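Local coordinates for protein D-glyceraldehyde dehydrogenase (NADP(+)) (PDB 5IZD) that oxidises D-glyceraldehyde to (R)-glycerate with NADP(+) as cofactor, a step of the non-phosphorylated Entner-Doudoroff pathway, at residues F254-D259 / L287-D292; D263-T268 / D295-R300; E397-A402 / S425-F430. All blocks are in the same frame, centred on the assembly; numbering follows the deposited sequence.

Contact 1: F254-D259 / L287-D292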
loop_
_atom_site.group_PDB
_atom_site.type_symbol
_atom_site.label_atom_id
_atom_site.label_comp_id
_atom_site.label_asym_id
_atom_site.label_seq_id
_atom_site.Cartn_x
_atom_site.Cartn_y
_atom_site.Cartn_z
ATOM N N PHE A 254 4.954 2.583 32.946
ATOM C CA PHE A 254 4.185 3.808 33.027
ATOM C C PHE A 254 5.126 4.948 33.461
ATOM O O PHE A 254 5.540 5.020 34.637
ATOM C CB PHE A 254 3.055 3.618 34.031
ATOM C CG PHE A 254 1.942 4.615 33.902
ATOM C CD1 PHE A 254 2.088 5.904 34.394
ATOM C CD2 PHE A 254 0.763 4.280 33.265
ATOM C CE1 PHE A 254 1.063 6.830 34.274
ATOM C CE2 PHE A 254 -0.248 5.206 33.119
ATOM C CZ PHE A 254 -0.105 6.481 33.623
ATOM N N MET A 255 5.412 5.870 32.532
ATOM C CA MET A 255 6.476 6.849 32.721
ATOM C C MET A 255 5.897 8.261 32.822
ATOM O O MET A 255 5.185 8.700 31.930
ATOM C CB MET A 255 7.449 6.747 31.521
ATOM C CG MET A 255 8.218 5.425 31.490
ATOM S SD MET A 255 8.990 5.060 29.880
ATOM C CE MET A 255 7.534 4.568 28.952
ATOM N N VAL A 256 6.214 8.986 33.882
ATOM C CA VAL A 256 5.658 10.301 34.148
ATOM C C VAL A 256 6.850 11.240 34.324
ATOM O O VAL A 256 7.530 11.239 35.351
ATOM C CB VAL A 256 4.771 10.288 35.407
ATOM C CG1 VAL A 256 4.140 11.658 35.645
ATOM C CG2 VAL A 256 3.674 9.180 35.283
ATOM N N TRP A 257 7.098 12.029 33.290
ATOM C CA TRP A 257 8.229 12.961 33.307
ATOM C C TRP A 257 7.861 14.153 34.210
ATOM O O TRP A 257 6.692 14.306 34.592
ATOM C CB TRP A 257 8.595 13.362 31.881
ATOM C CG TRP A 257 9.888 14.061 31.817
ATOM C CD1 TRP A 257 10.099 15.367 31.439
ATOM C CD2 TRP A 257 11.186 13.531 32.164
ATOM N NE1 TRP A 257 11.425 15.672 31.533
ATOM C CE2 TRP A 257 12.121 14.571 31.953
ATOM C CE3 TRP A 257 11.644 12.286 32.592
ATOM C CZ2 TRP A 257 13.501 14.405 32.182
ATOM C CZ3 TRP A 257 12.980 12.111 32.854
ATOM C CH2 TRP A 257 13.915 13.176 32.641
ATOM N N LYS A 258 8.867 14.935 34.627
ATOM C CA LYS A 258 8.657 16.077 35.537
ATOM C C LYS A 258 7.690 17.123 35.019
ATOM O O LYS A 258 7.099 17.804 35.815
ATOM C CB LYS A 258 9.980 16.802 35.892
ATOM C CG LYS A 258 10.800 17.279 34.735
ATOM C CD LYS A 258 11.954 18.224 35.159
ATOM C CE LYS A 258 12.956 18.216 34.032
ATOM N NZ LYS A 258 14.221 18.934 34.300
ATOM N N ASP A 259 7.544 17.285 33.705
ATOM C CA ASP A 259 6.592 18.287 33.185
ATOM C C ASP A 259 5.163 17.733 32.924
ATOM O O ASP A 259 4.355 18.391 32.291
ATOM C CB ASP A 259 7.171 18.967 31.921
ATOM C CG ASP A 259 7.327 17.997 30.746
ATOM O OD1 ASP A 259 7.099 16.794 30.904
ATOM O OD2 ASP A 259 7.704 18.422 29.639
ATOM N N LEU A 287 5.844 1.450 37.556
ATOM C CA LEU A 287 5.628 2.887 37.618
ATOM C C LEU A 287 6.978 3.600 37.805
ATOM O O LEU A 287 7.711 3.306 38.721
ATOM C CB LEU A 287 4.627 3.186 38.735
ATOM C CG LEU A 287 4.247 4.623 39.034
ATOM C CD1 LEU A 287 3.794 5.338 37.784
ATOM C CD2 LEU A 287 3.150 4.675 40.072
ATOM N N TYR A 288 7.300 4.490 36.859
ATOM C CA TYR A 288 8.516 5.306 36.848
ATOM C C TYR A 288 8.092 6.768 36.874
ATOM O O TYR A 288 7.515 7.253 35.884
ATOM C CB TYR A 288 9.345 5.060 35.571
ATOM C CG TYR A 288 9.828 3.644 35.466
ATOM C CD1 TYR A 288 10.879 3.197 36.213
ATOM C CD2 TYR A 288 9.209 2.757 34.644
ATOM C CE1 TYR A 288 11.347 1.910 36.103
ATOM C CE2 TYR A 288 9.659 1.479 34.520
ATOM C CZ TYR A 288 10.724 1.053 35.247
ATOM O OH TYR A 288 11.072 -0.283 35.182
ATOM N N VAL A 289 8.395 7.466 37.981
ATOM C CA VAL A 289 8.017 8.852 38.128
ATOM C C VAL A 289 9.256 9.725 38.382
ATOM O O VAL A 289 10.185 9.387 39.132
ATOM C CB VAL A 289 6.980 9.039 39.237
ATOM C CG1 VAL A 289 6.452 10.452 39.270
ATOM C CG2 VAL A 289 5.807 8.063 39.059
ATOM N N HIS A 290 9.270 10.872 37.762
ATOM C CA HIS A 290 10.420 11.734 37.927
ATOM C C HIS A 290 10.578 12.135 39.390
ATOM O O HIS A 290 9.590 12.449 40.069
ATOM C CB HIS A 290 10.301 12.923 36.977
ATOM C CG HIS A 290 11.544 13.731 36.866
ATOM N ND1 HIS A 290 12.024 14.477 37.913
ATOM C CD2 HIS A 290 12.392 13.938 35.834
ATOM C CE1 HIS A 290 13.127 15.119 37.535
ATOM N NE2 HIS A 290 13.374 14.809 36.278
ATOM N N GLU A 291 11.819 12.049 39.880
ATOM C CA GLU A 291 12.177 12.425 41.275
ATOM C C GLU A 291 11.603 13.743 41.828
ATOM O O GLU A 291 11.283 13.828 43.004
ATOM C CB GLU A 291 13.710 12.415 41.491
ATOM C CG GLU A 291 14.526 13.435 40.671
ATOM C CD GLU A 291 16.042 13.357 40.917
ATOM O OE1 GLU A 291 16.761 14.325 40.563
ATOM O OE2 GLU A 291 16.541 12.338 41.454
ATOM N N ASP A 292 11.558 14.787 41.005
ATOM C CA ASP A 292 10.932 16.088 41.355
ATOM C C ASP A 292 9.451 15.984 41.825
ATOM O O ASP A 292 9.010 16.778 42.649
ATOM C CB ASP A 292 10.993 17.055 40.157
ATOM C CG ASP A 292 12.452 17.487 39.754
ATOM O OD1 ASP A 292 13.434 17.093 40.427
ATOM O OD2 ASP A 292 12.601 18.214 38.746
HETATM O O HOH W 1 15.425 15.978 35.030
#

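Contact 2: D263-T268 / D295-R300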
loop_
_atom_site.group_PDB
_atom_site.type_symbol
_atom_site.label_atom_id
_atom_site.label_comp_id
_atom_site.label_asym_id
_atom_site.label_seq_id
_atom_site.Cartn_x
_atom_site.Cartn_y
_atom_site.Cartn_z
ATOM N N ASP A 263 -3.027 15.534 36.902
ATOM C CA ASP A 263 -4.383 15.023 36.861
ATOM C C ASP A 263 -4.530 14.009 35.760
ATOM O O ASP A 263 -5.069 12.961 35.974
ATOM C CB ASP A 263 -5.429 16.145 36.664
ATOM C CG ASP A 263 -5.724 16.928 37.955
ATOM O OD1 ASP A 263 -5.329 16.497 39.052
ATOM O OD2 ASP A 263 -6.360 18.002 37.864
ATOM N N ASN A 264 -4.024 14.311 34.571
ATOM C CA ASN A 264 -4.202 13.371 33.472
ATOM C C ASN A 264 -3.439 12.067 33.673
ATOM O O ASN A 264 -3.956 11.001 33.366
ATOM C CB ASN A 264 -3.920 14.037 32.116
ATOM C CG ASN A 264 -5.057 14.964 31.715
ATOM O OD1 ASN A 264 -6.205 14.811 32.196
ATOM N ND2 ASN A 264 -4.754 15.946 30.846
ATOM N N ALA A 265 -2.229 12.187 34.226
ATOM C CA ALA A 265 -1.379 11.039 34.468
ATOM C C ALA A 265 -2.039 10.114 35.493
ATOM O O ALA A 265 -2.094 8.911 35.274
ATOM C CB ALA A 265 -0.027 11.474 34.944
ATOM N N LEU A 266 -2.511 10.706 36.593
ATOM C CA LEU A 266 -3.236 9.973 37.644
ATOM C C LEU A 266 -4.525 9.312 37.157
ATOM O O LEU A 266 -4.785 8.185 37.499
ATOM C CB LEU A 266 -3.518 10.854 38.863
ATOM C CG LEU A 266 -2.267 11.163 39.661
ATOM C CD1 LEU A 266 -2.442 12.388 40.574
ATOM C CD2 LEU A 266 -1.849 9.929 40.438
ATOM N N LYS A 267 -5.317 10.026 36.364
ATOM C CA LYS A 267 -6.520 9.456 35.796
ATOM C C LYS A 267 -6.195 8.249 34.932
ATOM O O LYS A 267 -6.848 7.192 35.044
ATOM C CB LYS A 267 -7.219 10.448 34.903
ATOM C CG LYS A 267 -8.077 11.445 35.629
ATOM C CD LYS A 267 -8.732 12.357 34.583
ATOM C CE LYS A 267 -9.577 13.416 35.253
ATOM N NZ LYS A 267 -9.970 14.443 34.254
ATOM N N THR A 268 -5.206 8.419 34.050
ATOM C CA THR A 268 -4.766 7.344 33.184
ATOM C C THR A 268 -4.179 6.151 33.980
ATOM O O THR A 268 -4.386 4.996 33.588
ATOM C CB THR A 268 -3.738 7.828 32.150
ATOM O OG1 THR A 268 -4.247 8.991 31.462
ATOM C CG2 THR A 268 -3.375 6.719 31.181
ATOM N N ASP A 295 7.010 12.226 45.124
ATOM C CA ASP A 295 6.333 12.239 46.445
ATOM C C ASP A 295 4.872 12.684 46.361
ATOM O O ASP A 295 3.984 12.000 46.902
ATOM C CB ASP A 295 7.083 13.104 47.460
ATOM C CG ASP A 295 8.448 12.528 47.831
ATOM O OD1 ASP A 295 8.625 11.299 47.977
ATOM O OD2 ASP A 295 9.379 13.320 47.991
ATOM N N THR A 296 4.620 13.801 45.666
ATOM C CA THR A 296 3.226 14.221 45.408
ATOM C C THR A 296 2.459 13.202 44.595
ATOM O O THR A 296 1.306 12.856 44.981
ATOM C CB THR A 296 3.103 15.557 44.683
ATOM O OG1 THR A 296 3.636 16.541 45.527
ATOM C CG2 THR A 296 1.643 15.946 44.472
ATOM N N PHE A 297 3.085 12.705 43.520
ATOM C CA PHE A 297 2.432 11.710 42.673
ATOM C C PHE A 297 1.982 10.466 43.486
ATOM O O PHE A 297 0.802 10.086 43.454
ATOM C CB PHE A 297 3.301 11.295 41.477
ATOM C CG PHE A 297 2.555 10.482 40.450
ATOM C CD1 PHE A 297 2.385 9.115 40.602
ATOM C CD2 PHE A 297 1.996 11.086 39.347
ATOM C CE1 PHE A 297 1.694 8.374 39.659
ATOM C CE2 PHE A 297 1.290 10.358 38.411
ATOM C CZ PHE A 297 1.154 9.004 38.551
ATOM N N MET A 298 2.912 9.850 44.201
ATOM C CA MET A 298 2.596 8.625 44.956
ATOM C C MET A 298 1.537 8.812 46.040
ATOM O O MET A 298 0.714 7.928 46.237
ATOM C CB MET A 298 3.838 8.043 45.618
ATOM C CG MET A 298 4.882 7.536 44.638
ATOM S SD MET A 298 4.242 6.483 43.346
ATOM C CE MET A 298 3.689 5.047 44.313
ATOM N N SER A 299 1.571 9.968 46.699
ATOM C CA SER A 299 0.590 10.349 47.725
ATOM C C SER A 299 -0.813 10.467 47.096
ATOM O O SER A 299 -1.772 9.872 47.571
ATOM C CB SER A 299 1.063 11.687 48.330
ATOM O OG SER A 299 0.094 12.285 49.153
ATOM N N ARG A 300 -0.915 11.192 45.976
ATOM C CA ARG A 300 -2.188 11.379 45.282
ATOM C C ARG A 300 -2.691 10.012 44.789
ATOM O O ARG A 300 -3.882 9.705 44.915
ATOM C CB ARG A 300 -2.059 12.404 44.125
ATOM C CG ARG A 300 -1.811 13.819 44.632
ATOM C CD ARG A 300 -1.964 14.908 43.575
ATOM N NE ARG A 300 -3.344 14.868 43.083
ATOM C CZ ARG A 300 -3.774 15.407 41.944
ATOM N NH1 ARG A 300 -2.959 16.074 41.142
ATOM N NH2 ARG A 300 -5.071 15.296 41.642
#

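Contact 3: E397-A402 / S425-F430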
loop_
_atom_site.group_PDB
_atom_site.type_symbol
_atom_site.label_atom_id
_atom_site.label_comp_id
_atom_site.label_asym_id
_atom_site.label_seq_id
_atom_site.Cartn_x
_atom_site.Cartn_y
_atom_site.Cartn_z
ATOM N N GLU A 397 18.034 7.262 31.027
ATOM C CA GLU A 397 17.789 6.305 32.117
ATOM C C GLU A 397 16.358 5.721 31.965
ATOM O O GLU A 397 16.199 4.506 31.986
ATOM C CB GLU A 397 18.031 6.968 33.490
ATOM C CG GLU A 397 17.531 6.130 34.664
ATOM C CD GLU A 397 17.251 6.907 35.951
ATOM O OE1 GLU A 397 17.458 6.291 37.024
ATOM O OE2 GLU A 397 16.789 8.081 35.894
ATOM N N MET A 398 15.376 6.602 31.748
ATOM C CA MET A 398 13.972 6.261 31.521
ATOM C C MET A 398 13.827 5.241 30.378
ATOM O O MET A 398 13.233 4.156 30.606
ATOM C CB MET A 398 13.143 7.509 31.244
ATOM C CG MET A 398 11.638 7.267 31.168
ATOM S SD MET A 398 10.666 8.743 30.823
ATOM C CE MET A 398 10.785 8.837 29.040
ATOM N N TYR A 399 14.454 5.515 29.230
ATOM C CA TYR A 399 14.409 4.590 28.109
ATOM C C TYR A 399 14.994 3.243 28.459
ATOM O O TYR A 399 14.420 2.195 28.102
ATOM C CB TYR A 399 15.195 5.092 26.870
ATOM C CG TYR A 399 14.719 6.375 26.214
ATOM C CD1 TYR A 399 13.408 6.771 26.293
ATOM C CD2 TYR A 399 15.633 7.205 25.505
ATOM C CE1 TYR A 399 12.977 7.925 25.706
ATOM C CE2 TYR A 399 15.201 8.377 24.894
ATOM C CZ TYR A 399 13.845 8.717 24.989
ATOM O OH TYR A 399 13.329 9.860 24.439
ATOM N N ASP A 400 16.149 3.266 29.120
ATOM C CA ASP A 400 16.869 2.011 29.445
ATOM C C ASP A 400 16.102 1.125 30.451
ATOM O O ASP A 400 16.095 -0.085 30.317
ATOM C CB ASP A 400 18.274 2.283 30.020
ATOM C CG ASP A 400 19.257 2.775 28.970
ATOM O OD1 ASP A 400 18.998 2.632 27.756
ATOM O OD2 ASP A 400 20.308 3.295 29.373
ATOM N N LEU A 401 15.512 1.754 31.450
ATOM C CA LEU A 401 14.726 1.056 32.433
ATOM C C LEU A 401 13.467 0.405 31.787
ATOM O O LEU A 401 13.138 -0.765 32.085
ATOM C CB LEU A 401 14.333 1.966 33.590
ATOM C CG LEU A 401 15.500 2.408 34.473
ATOM C CD1 LEU A 401 14.967 3.478 35.395
ATOM C CD2 LEU A 401 16.147 1.326 35.337
ATOM N N ALA A 402 12.785 1.181 30.951
ATOM C CA ALA A 402 11.639 0.735 30.198
ATOM C C ALA A 402 11.958 -0.463 29.318
ATOM O O ALA A 402 11.192 -1.470 29.310
ATOM C CB ALA A 402 11.061 1.858 29.376
ATOM N N SER A 425 9.225 7.652 20.582
ATOM C CA SER A 425 8.543 6.877 19.567
ATOM C C SER A 425 9.421 5.844 18.911
ATOM O O SER A 425 8.918 4.873 18.391
ATOM C CB SER A 425 7.891 7.791 18.553
ATOM O OG SER A 425 6.948 8.610 19.232
ATOM N N GLU A 426 10.740 6.083 18.880
ATOM C CA GLU A 426 11.718 5.080 18.404
ATOM C C GLU A 426 12.495 4.402 19.528
ATOM O O GLU A 426 12.784 3.197 19.417
ATOM C CB GLU A 426 12.704 5.689 17.357
ATOM C CG GLU A 426 12.056 5.690 15.971
ATOM C CD GLU A 426 12.999 5.917 14.768
ATOM O OE1 GLU A 426 13.407 7.075 14.458
ATOM O OE2 GLU A 426 13.277 4.912 14.060
ATOM N N ARG A 427 12.851 5.143 20.580
ATOM C CA ARG A 427 13.751 4.603 21.588
ATOM C C ARG A 427 13.006 3.654 22.603
ATOM O O ARG A 427 13.656 2.806 23.238
ATOM C CB ARG A 427 14.525 5.733 22.276
ATOM C CG ARG A 427 15.567 6.454 21.383
ATOM C CD ARG A 427 16.901 5.713 21.425
ATOM N NE ARG A 427 17.836 5.985 20.336
ATOM C CZ ARG A 427 19.154 5.804 20.412
ATOM N NH1 ARG A 427 19.719 5.393 21.532
ATOM N NH2 ARG A 427 19.919 6.048 19.360
ATOM N N ILE A 428 11.673 3.787 22.718
ATOM C CA ILE A 428 10.842 2.890 23.573
ATOM C C ILE A 428 10.447 1.726 22.712
ATOM O O ILE A 428 9.574 1.840 21.823
ATOM C CB ILE A 428 9.567 3.573 24.171
ATOM C CG1 ILE A 428 9.932 4.745 25.086
ATOM C CG2 ILE A 428 8.683 2.567 24.910
ATOM C CD1 ILE A 428 10.465 4.314 26.424
ATOM N N ARG A 429 11.103 0.600 22.977
ATOM C CA ARG A 429 11.026 -0.527 22.082
ATOM C C ARG A 429 9.883 -1.390 22.517
ATOM O O ARG A 429 10.100 -2.536 22.965
ATOM C CB ARG A 429 12.338 -1.282 22.078
ATOM C CG ARG A 429 13.491 -0.485 21.494
ATOM C CD ARG A 429 13.505 -0.542 19.982
ATOM N NE ARG A 429 13.884 -1.847 19.498
ATOM C CZ ARG A 429 13.845 -2.216 18.213
ATOM N NH1 ARG A 429 13.445 -1.374 17.276
ATOM N NH2 ARG A 429 14.199 -3.443 17.857
ATOM N N PHE A 430 8.677 -0.813 22.421
ATOM C CA PHE A 430 7.422 -1.490 22.802
ATOM C C PHE A 430 6.489 -1.364 21.617
ATOM O O PHE A 430 6.619 -0.418 20.832
ATOM C CB PHE A 430 6.807 -0.870 24.058
ATOM C CG PHE A 430 7.429 -1.392 25.301
ATOM C CD1 PHE A 430 8.716 -1.000 25.662
ATOM C CD2 PHE A 430 6.777 -2.346 26.070
ATOM C CE1 PHE A 430 9.350 -1.538 26.770
ATOM C CE2 PHE A 430 7.399 -2.895 27.182
ATOM C CZ PHE A 430 8.690 -2.484 27.539
#

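Contact 1: F254-D259 / L287-D292
Phe254 and Leu287 project together from one face of the sheet, with Phe254 CD1 and Leu287 CD1 3.8 Å apart. Val256 and Val289 extend this apolar row along the same face, while Met255 and Tyr288 occupy the other, where Met255 CG approaches the phenol ring. Between the two layers runs a parallel beta ladder whose strands diverge by only 7°. Tyr288 is bonded to residues on both sides of Met255: Tyr288 N gives a nearly straight bond of 2.9 Å to Phe254 O, and Tyr288 O receives Val256 N. His290 N closes the ladder on Val256 O at 3.0 Å.

Where the strands end, His290 becomes the centre of a mixed aromatic and polar edge. In a T-shaped stack its CD2 edge meets the face of Trp257, the planes 89° apart, with His290 CD2 3.5 Å from Trp257 CZ3. Lys258 covers one face of the imidazole, its CB over the ring centre in a CH-pi contact; with CG set between the backbone N and the carbonyl carbon (chi1 55°) and the chain extended beyond, the lysine runs alongside the ring. In the ring plane, His290 ND1 accepts Asp292 N at 3.1 Å, and a water lies 2.7 Å from His290 NE2, so both ring nitrogens have partners that help fix its rotation.

These are interior, parallel strands of the catalytic-domain sheet of the aldehyde dehydrogenase fold, flanked by strands 386-392 and 410-414. Helix 262-274 packs on the Phe254 and Leu287 face, and helix 395-403 on that of Met255 and Tyr288.

Contact 2: D263-T268 / D295-R300
Leu266 reaches across to Phe297 and Arg300 at once, and these three residues account for most of the surface buried here. The two branches of the leucine divide the work. Leu266 CD2 sits over one face of the Phe297 ring in a CH-pi contact, 3.8 Å from the ring centroid and displaced toward the rim; the two side chains run antiparallel alongside one another. The other branch meets the arginine: Leu266 CD1 lies 3.6 Å from Arg300 CB and from Arg300 CZ, over the centre of the guanidinium plane. At the edge of the Phe297 ring, near its plane, Ala265 CB comes within 3.9 Å of Phe297 CE2.

Arg300 starts toward helix 262-274, and a bend in its chain (chi3 61°) swings the guanidinium to Asp263. NH1 and NH2 grip the carboxylate end-on, but both on a single oxygen: Arg300 NH2 is 2.9 Å from Asp263 OD1, nearly along the C-O axis, and Arg300 NH1 makes the longer, more bent bond of 3.2 Å to that same atom. The carboxylate and guanidinium planes stand 78° apart, so this salt bridge is not the coplanar, two-oxygen kind.

The axes of segments 263-268 and 295-300 approach to 10.9 Å and cross at -42°; side chains thus join helices 262-274 and 294-305 on one face of the catalytic-domain sheet. Phe297 continues inward onto Leu287 and Val289, while Phe492 of the second subunit packs on Asp263 and Leu266. The chemistry implies a graded interface: the phenylalanine and leucine form its apolar inner part, and at the margin the leucine shields one guanidinium face while the in-plane N-H groups hold the aspartate, whose negative charge the arginine would tend to stabilise.

Contact 3: E397-A402 / S425-F430
Ala402 O is approached by the edge of the Phe430 ring, with Phe430 CE1 3.1 Å away near the ring plane, and it also accepts a hydrogen bond from Arg286 NH2. The carbonyl belongs to helix 395-403 in the alpha/beta catalytic domain of the aldehyde dehydrogenase fold. Phe430 is the last residue of an inverse gamma turn centred on Arg429, which follows the end of helix 418-427 and leads toward strand 432-435.

The rest of the contact is apolar and centres on Tyr399. Arg427 CB rests over one face of its ring, 3.8 Å from the centroid and 15° off the normal, a CH-pi contact in which the arginine offers its aliphatic root; the two side chains cross at about a right angle. Tyr399 CG stands anti to the carbonyl carbon (chi1 -63°), a setting that carries the ring toward helix 418-427, where its hydroxyl bonds Glu423 OE2. A serine in place of Tyr399 would probably leave Arg427 CB without the ring face that covers it, open a gap beside Ile428 and deprive Glu423 of its hydroxyl partner.

Ile428 O accepts a hydrogen bond from Lys471 NZ of the second subunit, so this corner of the domain also borders the subunit interface. Ile428, the first residue to leave helical geometry, sends its tip into the angle between the tyrosine and the alanine: Ile428 CD1 lies 3.8 Å from Tyr399 CD1 and 3.9 Å from Ala402 CB.

How the contacts relate
The three contacts stack as layers through the catalytic domain. Contact 1 is the sheet itself, two central strands; contact 2, its centre about 10 Å away, covers one face with helices 262-274 and 294-305; contact 3, about 13 Å from contact 1, lies on the other. Contacts 2 and 3 are about 21 Å apart between centres and do not touch. Met255 packs on Met398, Ala402 and Ile428, while Phe254 meets Ala265 and Thr268. Along the chain, strand 252-256, helix 262-274 and strand 284-290 form a beta-alpha-beta crossover, so contacts 1 and 2 interleave and contact 3 follows. Both outer layers touch the second subunit, tying this core to the tetramer.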